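Local coordinates for protein beta-methylmalyl-CoA dehydratase (Chloroflexus aurantiacus, PDB 4E3E) that catalyses the reversible dehydration of beta-methylmalyl-CoA to mesaconyl-CoA in the glyoxylate assimilation cycle, at residues Gly74-Asp79 with Tyr142-Met147; Glu217-Thr222 with Val231-His236; Arg223-Thr228 with Ile247-His252. All coordinates share one frame; numbering follows the deposited sequence.

Contact 1 of 3, residues Gly74-Asp79 with Tyr142-Met147; sequences GKTVPD and YIRWVM
Thr76 OG1 is gripped from three directions: Arg144 NH2 donates to it at 3.0 Å, a water donates to it, and it also bonds to Phe73 O in the preceding turn of its own helix. The arginine bond is fairly straight (155° at the hydrogen), with OG1 lying at the guanidinium edge and tilted a little from its plane. The same water sits in that plane and accepts from Arg144 NE at 2.8 Å; with Tyr142 OH 2.7 Å from its oxygen, it joins all three side chains. Arg144 reaches across because its chain is extended from CG to NE (chi2 173°), and runs alongside Thr76 with the opposite sense. Helix 65-80 is the central helix of a hot-dog fold, and strand 138-149 belongs to the antiparallel sheet that wraps it, so the network ties helix to sheet across 12.1 Å between the segment axes. Methyl groups add little: Thr76 CG2 stands 4.1 Å from Tyr142 OH, and Val77 CG2 lies obliquely 4.4 Å from Arg144 NH2. Arg144 NH1 bonds OD1 of Asn87, which probably binds substrate, consistent with a second-shell role for the arginine; NH2 also bonds Ser81 OG.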
loop_
_atom_site.group_PDB
_atom_site.type_symbol
_atom_site.label_atom_id
_atom_site.label_comp_id
_atom_site.label_asym_id
_atom_site.label_seq_id
_atom_site.Cartn_x
_atom_site.Cartn_y
_atom_site.Cartn_z
ATOM N N GLY A 74 -15.057 7.480 -8.084
ATOM C CA GLY A 74 -13.850 8.279 -8.314
ATOM C C GLY A 74 -13.716 8.836 -9.727
ATOM O O GLY A 74 -13.341 9.989 -9.899
ATOM N N LYS A 75 -14.015 8.017 -10.738
ATOM C CA LYS A 75 -13.983 8.465 -12.134
ATOM C C LYS A 75 -14.878 9.672 -12.412
ATOM O O LYS A 75 -14.580 10.469 -13.312
ATOM C CB LYS A 75 -14.428 7.354 -13.093
ATOM C CG LYS A 75 -13.752 6.026 -12.899
ATOM C CD LYS A 75 -12.301 6.138 -13.235
ATOM C CE LYS A 75 -11.426 5.661 -12.092
ATOM N NZ LYS A 75 -10.106 6.094 -12.599
ATOM N N THR A 76 -15.973 9.786 -11.663
ATOM C CA THR A 76 -16.970 10.835 -11.912
ATOM C C THR A 76 -16.557 12.136 -11.244
ATOM O O THR A 76 -17.037 13.217 -11.619
ATOM C CB THR A 76 -18.387 10.464 -11.390
ATOM O OG1 THR A 76 -18.461 10.616 -9.954
ATOM C CG2 THR A 76 -18.773 9.067 -11.800
ATOM N N VAL A 77 -15.664 12.034 -10.263
ATOM C CA VAL A 77 -15.296 13.215 -9.449
ATOM C C VAL A 77 -14.779 14.438 -10.256
ATOM O O VAL A 77 -15.259 15.570 -10.033
ATOM C CB VAL A 77 -14.361 12.837 -8.282
ATOM C CG1 VAL A 77 -13.813 14.085 -7.576
ATOM C CG2 VAL A 77 -15.112 11.951 -7.288
ATOM N N PRO A 78 -13.822 14.231 -11.195
ATOM C CA PRO A 78 -13.324 15.390 -11.965
ATOM C C PRO A 78 -14.440 16.211 -12.639
ATOM O O PRO A 78 -14.375 17.440 -12.635
ATOM C CB PRO A 78 -12.417 14.738 -13.027
ATOM C CG PRO A 78 -11.973 13.456 -12.397
ATOM C CD PRO A 78 -13.205 12.970 -11.670
ATOM N N ASP A 79 -15.464 15.535 -13.163
ATOM C CA ASP A 79 -16.528 16.188 -13.941
ATOM C C ASP A 79 -17.782 16.560 -13.155
ATOM O O ASP A 79 -18.530 17.447 -13.567
ATOM C CB ASP A 79 -16.930 15.296 -15.112
ATOM C CG ASP A 79 -15.750 14.923 -15.981
ATOM O OD1 ASP A 79 -15.020 15.835 -16.406
ATOM O OD2 ASP A 79 -15.538 13.727 -16.230
ATOM N N TYR A 142 -26.016 3.874 -10.222
ATOM C CA TYR A 142 -26.606 4.531 -9.053
ATOM C C TYR A 142 -26.939 5.977 -9.404
ATOM O O TYR A 142 -26.501 6.502 -10.441
ATOM C CB TYR A 142 -25.670 4.473 -7.830
ATOM C CG TYR A 142 -24.350 5.180 -8.052
ATOM C CD1 TYR A 142 -24.250 6.565 -7.922
ATOM C CD2 TYR A 142 -23.204 4.464 -8.410
ATOM C CE1 TYR A 142 -23.045 7.226 -8.150
ATOM C CE2 TYR A 142 -21.996 5.112 -8.639
ATOM C CZ TYR A 142 -21.924 6.496 -8.508
ATOM O OH TYR A 142 -20.739 7.161 -8.734
ATOM N N ILE A 143 -27.719 6.606 -8.535
ATOM C CA ILE A 143 -28.002 8.019 -8.631
ATOM C C ILE A 143 -27.350 8.670 -7.429
ATOM O O ILE A 143 -27.385 8.129 -6.325
ATOM C CB ILE A 143 -29.525 8.283 -8.618
ATOM C CG1 ILE A 143 -30.165 7.768 -9.915
ATOM C CG2 ILE A 143 -29.833 9.761 -8.395
ATOM C CD1 ILE A 143 -31.651 7.537 -9.782
ATOM N N ARG A 144 -26.719 9.815 -7.635
ATOM C CA ARG A 144 -26.275 10.604 -6.508
ATOM C C ARG A 144 -26.585 12.052 -6.811
ATOM O O ARG A 144 -26.765 12.428 -7.981
ATOM C CB ARG A 144 -24.781 10.367 -6.182
ATOM C CG ARG A 144 -23.751 11.112 -7.032
ATOM C CD ARG A 144 -22.363 10.883 -6.454
ATOM N NE ARG A 144 -21.250 11.310 -7.308
ATOM C CZ ARG A 144 -20.387 12.279 -6.993
ATOM N NH1 ARG A 144 -20.503 12.964 -5.845
ATOM N NH2 ARG A 144 -19.390 12.563 -7.830
ATOM N N TRP A 145 -26.678 12.858 -5.762
ATOM C CA TRP A 145 -26.859 14.285 -5.948
ATOM C C TRP A 145 -25.920 15.043 -5.076
ATOM O O TRP A 145 -25.603 14.607 -3.969
ATOM C CB TRP A 145 -28.326 14.728 -5.831
ATOM C CG TRP A 145 -29.047 14.371 -4.550
ATOM C CD1 TRP A 145 -29.404 15.230 -3.518
ATOM C CD2 TRP A 145 -29.570 13.053 -4.144
ATOM N NE1 TRP A 145 -30.074 14.561 -2.523
ATOM C CE2 TRP A 145 -30.210 13.254 -2.832
ATOM C CE3 TRP A 145 -29.569 11.776 -4.710
ATOM C CZ2 TRP A 145 -30.802 12.209 -2.132
ATOM C CZ3 TRP A 145 -30.172 10.728 -3.996
ATOM C CH2 TRP A 145 -30.772 10.942 -2.737
ATOM N N VAL A 146 -25.427 16.155 -5.610
ATOM C CA VAL A 146 -24.339 16.930 -5.015
ATOM C C VAL A 146 -24.688 18.412 -5.027
ATOM O O VAL A 146 -25.348 18.899 -5.948
ATOM C CB VAL A 146 -22.990 16.731 -5.763
ATOM C CG1 VAL A 146 -22.421 15.355 -5.495
ATOM C CG2 VAL A 146 -23.157 16.881 -7.263
HETATM N N MSE A 147 -24.234 19.126 -4.009
HETATM C CA MSE A 147 -24.398 20.568 -3.967
HETATM C C MSE A 147 -23.150 21.136 -4.573
HETATM O O MSE A 147 -22.053 20.920 -4.054
HETATM C CB MSE A 147 -24.530 21.000 -2.521
HETATM C CG MSE A 147 -24.797 22.499 -2.545
HETATM SE SE MSE A 147 -25.047 23.049 -0.688
HETATM C CE MSE A 147 -26.964 22.608 -0.496
HETATM O O HOH W 1 -21.204 9.701 -9.635
#

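Contact 2 of 3, residues Glu217-Thr222 with Val231-His236; sequences EHMQAT and VHFNLH
Met219 and Thr222 project from helix 215-224 of this double hot-dog protein onto His232 and Phe233, in the chain leading up to the short helix 235-238. The apolar packing centres on Phe233. Met219 CE, a selenomethionine methyl brought round by a bend at chi3 (69°), meets the ring edge in plane, 3.6 Å from CD1. Thr222 CG2 reaches the ring's far tip atom, Phe233 CZ, at 3.5 Å and lies 3.7 Å from His232 CD2, touching both rings obliquely. His232 CB also rests against one face of the Phe233 ring, near its rim, and probably limits its rotation. Polar approaches are of a weaker kind. His232 O is buried without a hydrogen-bond partner; His218 CE1 comes within 3.4 Å of it, the oxygen lying at the edge of the imidazole and in its plane, and Met219 CG adds a second carbon neighbour. One nitrogen of each histidine bonds outside the segments, His218 NE2 to Glu215 OE1 and His232 ND1 to Ile247 O, while Phe233 O bonds Thr212 OG1 of the second subunit. Within the helix, His218 O accepts twice: from Thr222 N at 2.8 Å and from Thr222 OG1 at 2.6 Å, the hydroxyl standing 41° above the carbonyl plane.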
loop_
_atom_site.group_PDB
_atom_site.type_symbol
_atom_site.label_atom_id
_atom_site.label_comp_id
_atom_site.label_asym_id
_atom_site.label_seq_id
_atom_site.Cartn_x
_atom_site.Cartn_y
_atom_site.Cartn_z
ATOM N N GLU A 217 -3.505 7.138 5.338
ATOM C CA GLU A 217 -4.447 6.060 5.078
ATOM C C GLU A 217 -5.597 6.486 4.153
ATOM O O GLU A 217 -5.840 5.832 3.131
ATOM C CB GLU A 217 -4.956 5.457 6.387
ATOM C CG GLU A 217 -6.243 4.647 6.327
ATOM C CD GLU A 217 -6.973 4.691 7.677
ATOM O OE1 GLU A 217 -6.297 4.853 8.726
ATOM O OE2 GLU A 217 -8.222 4.583 7.700
ATOM N N HIS A 218 -6.289 7.572 4.485
ATOM C CA HIS A 218 -7.400 7.995 3.602
ATOM C C HIS A 218 -6.921 8.560 2.277
ATOM O O HIS A 218 -7.518 8.284 1.216
ATOM C CB HIS A 218 -8.382 8.893 4.330
ATOM C CG HIS A 218 -7.882 10.276 4.523
ATOM N ND1 HIS A 218 -7.916 11.191 3.542
ATOM C CD2 HIS A 218 -7.317 10.905 5.635
ATOM C CE1 HIS A 218 -7.399 12.347 4.000
ATOM N NE2 HIS A 218 -7.016 12.158 5.269
HETATM N N MSE A 219 -5.772 9.232 2.287
HETATM C CA MSE A 219 -5.183 9.763 1.024
HETATM C C MSE A 219 -4.839 8.614 0.140
HETATM O O MSE A 219 -5.106 8.647 -1.080
HETATM C CB MSE A 219 -3.933 10.625 1.246
HETATM C CG MSE A 219 -4.358 11.934 1.915
HETATM SE SE MSE A 219 -2.689 12.938 2.237
HETATM C CE MSE A 219 -2.099 13.436 0.410
ATOM N N GLN A 220 -4.266 7.560 0.718
ATOM C CA GLN A 220 -3.893 6.402 -0.111
ATOM C C GLN A 220 -5.094 5.673 -0.749
ATOM O O GLN A 220 -5.014 5.228 -1.907
ATOM C CB GLN A 220 -2.966 5.430 0.647
ATOM C CG GLN A 220 -2.576 4.169 -0.166
ATOM C CD GLN A 220 -1.409 3.428 0.496
ATOM O OE1 GLN A 220 -1.413 3.229 1.705
ATOM N NE2 GLN A 220 -0.409 3.038 -0.284
ATOM N N ALA A 221 -6.185 5.529 0.012
ATOM C CA ALA A 221 -7.405 4.936 -0.510
ATOM C C ALA A 221 -7.955 5.840 -1.610
ATOM O O ALA A 221 -8.295 5.364 -2.700
ATOM C CB ALA A 221 -8.439 4.710 0.604
ATOM N N THR A 222 -7.981 7.140 -1.345
ATOM C CA THR A 222 -8.545 8.108 -2.312
ATOM C C THR A 222 -7.766 8.113 -3.649
ATOM O O THR A 222 -8.378 8.209 -4.735
ATOM C CB THR A 222 -8.637 9.513 -1.676
ATOM O OG1 THR A 222 -9.295 9.394 -0.400
ATOM C CG2 THR A 222 -9.432 10.493 -2.566
ATOM N N VAL A 231 -10.283 18.769 -1.177
ATOM C CA VAL A 231 -10.428 18.778 0.289
ATOM C C VAL A 231 -9.725 17.586 0.966
ATOM O O VAL A 231 -9.409 17.659 2.145
ATOM C CB VAL A 231 -11.915 18.849 0.762
ATOM C CG1 VAL A 231 -12.547 20.186 0.380
ATOM C CG2 VAL A 231 -12.732 17.664 0.231
ATOM N N HIS A 232 -9.518 16.489 0.234
ATOM C CA HIS A 232 -8.837 15.320 0.795
ATOM C C HIS A 232 -7.328 15.462 0.878
ATOM O O HIS A 232 -6.677 14.790 1.691
ATOM C CB HIS A 232 -9.165 14.058 -0.009
ATOM C CG HIS A 232 -10.647 13.861 -0.270
ATOM N ND1 HIS A 232 -11.592 14.104 0.667
ATOM C CD2 HIS A 232 -11.328 13.391 -1.409
ATOM C CE1 HIS A 232 -12.816 13.840 0.152
ATOM N NE2 HIS A 232 -12.650 13.384 -1.115
ATOM N N PHE A 233 -6.748 16.321 0.039
ATOM C CA PHE A 233 -5.305 16.257 -0.222
ATOM C C PHE A 233 -4.466 17.425 0.254
ATOM O O PHE A 233 -3.282 17.249 0.561
ATOM C CB PHE A 233 -5.050 16.058 -1.718
ATOM C CG PHE A 233 -5.534 14.733 -2.240
ATOM C CD1 PHE A 233 -4.825 13.571 -1.980
ATOM C CD2 PHE A 233 -6.704 14.653 -2.982
ATOM C CE1 PHE A 233 -5.271 12.343 -2.460
ATOM C CE2 PHE A 233 -7.161 13.434 -3.471
ATOM C CZ PHE A 233 -6.442 12.274 -3.206
ATOM N N ASN A 234 -5.076 18.608 0.305
ATOM C CA ASN A 234 -4.344 19.859 0.356
ATOM C C ASN A 234 -4.427 20.542 1.704
ATOM O O ASN A 234 -5.362 21.303 1.978
ATOM C CB ASN A 234 -4.841 20.801 -0.751
ATOM C CG ASN A 234 -3.912 21.976 -0.982
ATOM O OD1 ASN A 234 -3.292 22.484 -0.045
ATOM N ND2 ASN A 234 -3.815 22.420 -2.238
ATOM N N LEU A 235 -3.422 20.287 2.529
ATOM C CA LEU A 235 -3.355 20.886 3.853
ATOM C C LEU A 235 -3.090 22.383 3.757
ATOM O O LEU A 235 -3.617 23.150 4.557
ATOM C CB LEU A 235 -2.291 20.202 4.719
ATOM C CG LEU A 235 -2.144 20.696 6.171
ATOM C CD1 LEU A 235 -3.459 20.581 6.940
ATOM C CD2 LEU A 235 -1.016 19.953 6.889
ATOM N N HIS A 236 -2.272 22.783 2.782
ATOM C CA HIS A 236 -1.947 24.192 2.549
ATOM C C HIS A 236 -3.213 25.000 2.412
ATOM O O HIS A 236 -3.337 26.076 3.007
ATOM C CB HIS A 236 -1.049 24.332 1.313
ATOM C CG HIS A 236 -0.662 25.753 0.980
ATOM N ND1 HIS A 236 -0.222 26.628 1.911
ATOM C CD2 HIS A 236 -0.630 26.425 -0.237
ATOM C CE1 HIS A 236 0.057 27.807 1.322
ATOM N NE2 HIS A 236 -0.188 27.677 0.005
#

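Contact 3 of 3, residues Arg223-Thr228 with Ile247-His252; sequences RLYQNT and IVYGGH
Tyr249 presents its ring to Tyr225 and Asn227, where the end of helix 215-224 faces the start of helix 250-265, the long helix of the second half of the double hot-dog fold. Tyr249 occupies the N-cap position of that helix, while Gln226, with positive phi, forms a Schellman motif that turns the chain between Tyr225 and Asn227, both of whose CB atoms are directed toward the other segment. The two tyrosines meet rim to rim, Tyr225 CD2 lying 3.8 Å from Tyr249 CE2; their centroids are 5.9 Å apart and their planes 62° apart, so neither ring covers the other. Asn227 extends with CG opposite its backbone N (chi1 171°) and brings ND2 over one face of Tyr249, offset toward the rim and 3.7 Å from CE1. The amide plane stands 70° from the ring. Three polar atoms bond beyond the two segments: Tyr225 OH to Tyr40 OH, Asn227 OD1 to Ala229 N, and Tyr249 OH to His70 ND1. The Tyr249 side chain lies about 8 Å from that of Asn87, which probably binds substrate. A leucine in place of Tyr249 would probably leave His70 ND1 without its hydroxyl mate and open a gap beside the rim of Tyr225 and under the Asn227 amide. On the face opposite Asn227, Gly251 N sits 3.3 Å above the Tyr249 ring plane, over its centre.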
loop_
_atom_site.group_PDB
_atom_site.type_symbol
_atom_site.label_atom_id
_atom_site.label_comp_id
_atom_site.label_asym_id
_atom_site.label_seq_id
_atom_site.Cartn_x
_atom_site.Cartn_y
_atom_site.Cartn_z
ATOM N N ARG A 223 -6.432 7.976 -3.575
ATOM C CA ARG A 223 -5.586 7.857 -4.784
ATOM C C ARG A 223 -5.794 6.538 -5.505
ATOM O O ARG A 223 -5.733 6.480 -6.753
ATOM C CB ARG A 223 -4.102 8.055 -4.452
ATOM C CG ARG A 223 -3.724 9.521 -4.237
ATOM C CD ARG A 223 -2.362 9.656 -3.573
ATOM N NE ARG A 223 -1.839 11.001 -3.734
ATOM C CZ ARG A 223 -1.013 11.615 -2.891
ATOM N NH1 ARG A 223 -0.591 11.007 -1.783
ATOM N NH2 ARG A 223 -0.612 12.854 -3.164
ATOM N N LEU A 224 -6.042 5.476 -4.739
ATOM C CA LEU A 224 -6.319 4.163 -5.343
ATOM C C LEU A 224 -7.559 4.287 -6.235
ATOM O O LEU A 224 -7.641 3.668 -7.308
ATOM C CB LEU A 224 -6.524 3.088 -4.265
ATOM C CG LEU A 224 -6.836 1.666 -4.761
ATOM C CD1 LEU A 224 -5.633 1.066 -5.483
ATOM C CD2 LEU A 224 -7.274 0.760 -3.619
ATOM N N TYR A 225 -8.508 5.113 -5.782
ATOM C CA TYR A 225 -9.757 5.356 -6.502
ATOM C C TYR A 225 -9.583 6.382 -7.626
ATOM O O TYR A 225 -10.525 6.611 -8.405
ATOM C CB TYR A 225 -10.875 5.809 -5.532
ATOM C CG TYR A 225 -11.009 4.908 -4.309
ATOM C CD1 TYR A 225 -10.838 3.506 -4.418
ATOM C CD2 TYR A 225 -11.305 5.445 -3.067
ATOM C CE1 TYR A 225 -10.935 2.684 -3.300
ATOM C CE2 TYR A 225 -11.422 4.638 -1.940
ATOM C CZ TYR A 225 -11.232 3.272 -2.061
ATOM O OH TYR A 225 -11.341 2.499 -0.954
ATOM N N GLN A 226 -8.387 6.982 -7.714
ATOM C CA GLN A 226 -8.111 8.074 -8.675
ATOM C C GLN A 226 -9.198 9.175 -8.522
ATOM O O GLN A 226 -9.730 9.739 -9.485
ATOM C CB GLN A 226 -7.945 7.507 -10.092
ATOM C CG GLN A 226 -6.631 6.716 -10.247
ATOM C CD GLN A 226 -6.662 5.823 -11.468
ATOM O OE1 GLN A 226 -7.630 5.104 -11.672
ATOM N NE2 GLN A 226 -5.616 5.890 -12.309
ATOM N N ASN A 227 -9.529 9.424 -7.262
ATOM C CA ASN A 227 -10.501 10.433 -6.848
ATOM C C ASN A 227 -9.671 11.666 -6.519
ATOM O O ASN A 227 -8.748 11.598 -5.717
ATOM C CB ASN A 227 -11.298 9.903 -5.633
ATOM C CG ASN A 227 -12.196 10.960 -4.958
ATOM O OD1 ASN A 227 -11.945 12.158 -5.016
ATOM N ND2 ASN A 227 -13.257 10.489 -4.298
ATOM N N THR A 228 -9.974 12.783 -7.173
ATOM C CA THR A 228 -9.105 13.958 -7.099
ATOM C C THR A 228 -9.615 15.102 -6.242
ATOM O O THR A 228 -9.003 16.163 -6.291
ATOM C CB THR A 228 -8.887 14.590 -8.481
ATOM O OG1 THR A 228 -10.160 15.005 -9.004
ATOM C CG2 THR A 228 -8.244 13.588 -9.457
ATOM N N ILE A 247 -10.394 16.708 4.768
ATOM C CA ILE A 247 -11.627 15.986 5.034
ATOM C C ILE A 247 -11.507 14.606 4.425
ATOM O O ILE A 247 -11.055 14.454 3.278
ATOM C CB ILE A 247 -12.865 16.718 4.456
ATOM C CG1 ILE A 247 -12.965 18.120 5.083
ATOM C CG2 ILE A 247 -14.135 15.941 4.771
ATOM C CD1 ILE A 247 -13.923 19.054 4.369
ATOM N N VAL A 248 -11.876 13.599 5.213
ATOM C CA VAL A 248 -11.818 12.214 4.757
ATOM C C VAL A 248 -12.940 11.950 3.766
ATOM O O VAL A 248 -14.102 12.288 4.019
ATOM C CB VAL A 248 -11.895 11.210 5.941
ATOM C CG1 VAL A 248 -11.976 9.760 5.432
ATOM C CG2 VAL A 248 -10.703 11.393 6.864
ATOM N N TYR A 249 -12.580 11.355 2.634
ATOM C CA TYR A 249 -13.544 10.878 1.674
ATOM C C TYR A 249 -14.650 10.091 2.386
ATOM O O TYR A 249 -14.383 9.083 3.074
ATOM C CB TYR A 249 -12.817 9.961 0.658
ATOM C CG TYR A 249 -13.705 9.181 -0.273
ATOM C CD1 TYR A 249 -14.797 9.788 -0.922
ATOM C CD2 TYR A 249 -13.435 7.820 -0.564
ATOM C CE1 TYR A 249 -15.611 9.055 -1.798
ATOM C CE2 TYR A 249 -14.241 7.107 -1.428
ATOM C CZ TYR A 249 -15.331 7.722 -2.038
ATOM O OH TYR A 249 -16.136 6.986 -2.908
ATOM N N GLY A 250 -15.892 10.538 2.206
ATOM C CA GLY A 250 -17.053 9.864 2.801
ATOM C C GLY A 250 -17.103 8.358 2.533
ATOM O O GLY A 250 -17.464 7.571 3.414
ATOM N N GLY A 251 -16.732 7.945 1.326
ATOM C CA GLY A 251 -16.727 6.523 0.981
ATOM C C GLY A 251 -15.701 5.710 1.770
ATOM O O GLY A 251 -15.862 4.499 1.937
ATOM N N HIS A 252 -14.642 6.364 2.250
ATOM C CA HIS A 252 -13.680 5.717 3.155
ATOM C C HIS A 252 -14.392 5.290 4.418
ATOM O O HIS A 252 -14.157 4.192 4.935
ATOM C CB HIS A 252 -12.522 6.664 3.467
ATOM C CG HIS A 252 -11.346 6.013 4.190
ATOM N ND1 HIS A 252 -10.489 5.187 3.573
ATOM C CD2 HIS A 252 -10.863 6.177 5.502
ATOM C CE1 HIS A 252 -9.537 4.779 4.441
ATOM N NE2 HIS A 252 -9.756 5.409 5.622
#

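Overall arrangement
All three contacts are buried, but they differ in chemistry. Contact 1 joins a hot-dog helix to its sheet and is mainly polar, built on a charged group and a water; the others rely on carbon and aromatic packing. Contact 2 packs the body of helix 215-224 on the chain before helix 235-238, and contact 3 its C-terminal turn on the start of helix 250-265. Their centres are 7 Å apart, and the Glu217 side chain bonds His252 NE2 between them. Contact 3 also touches contact 1, whose Lys75 NZ bonds Gln226 OE1, whereas contacts 1 and 2 do not meet. Contact 2 lies farthest out, its centre about 18 Å from that of the chain, and reaches both neighbouring subunits.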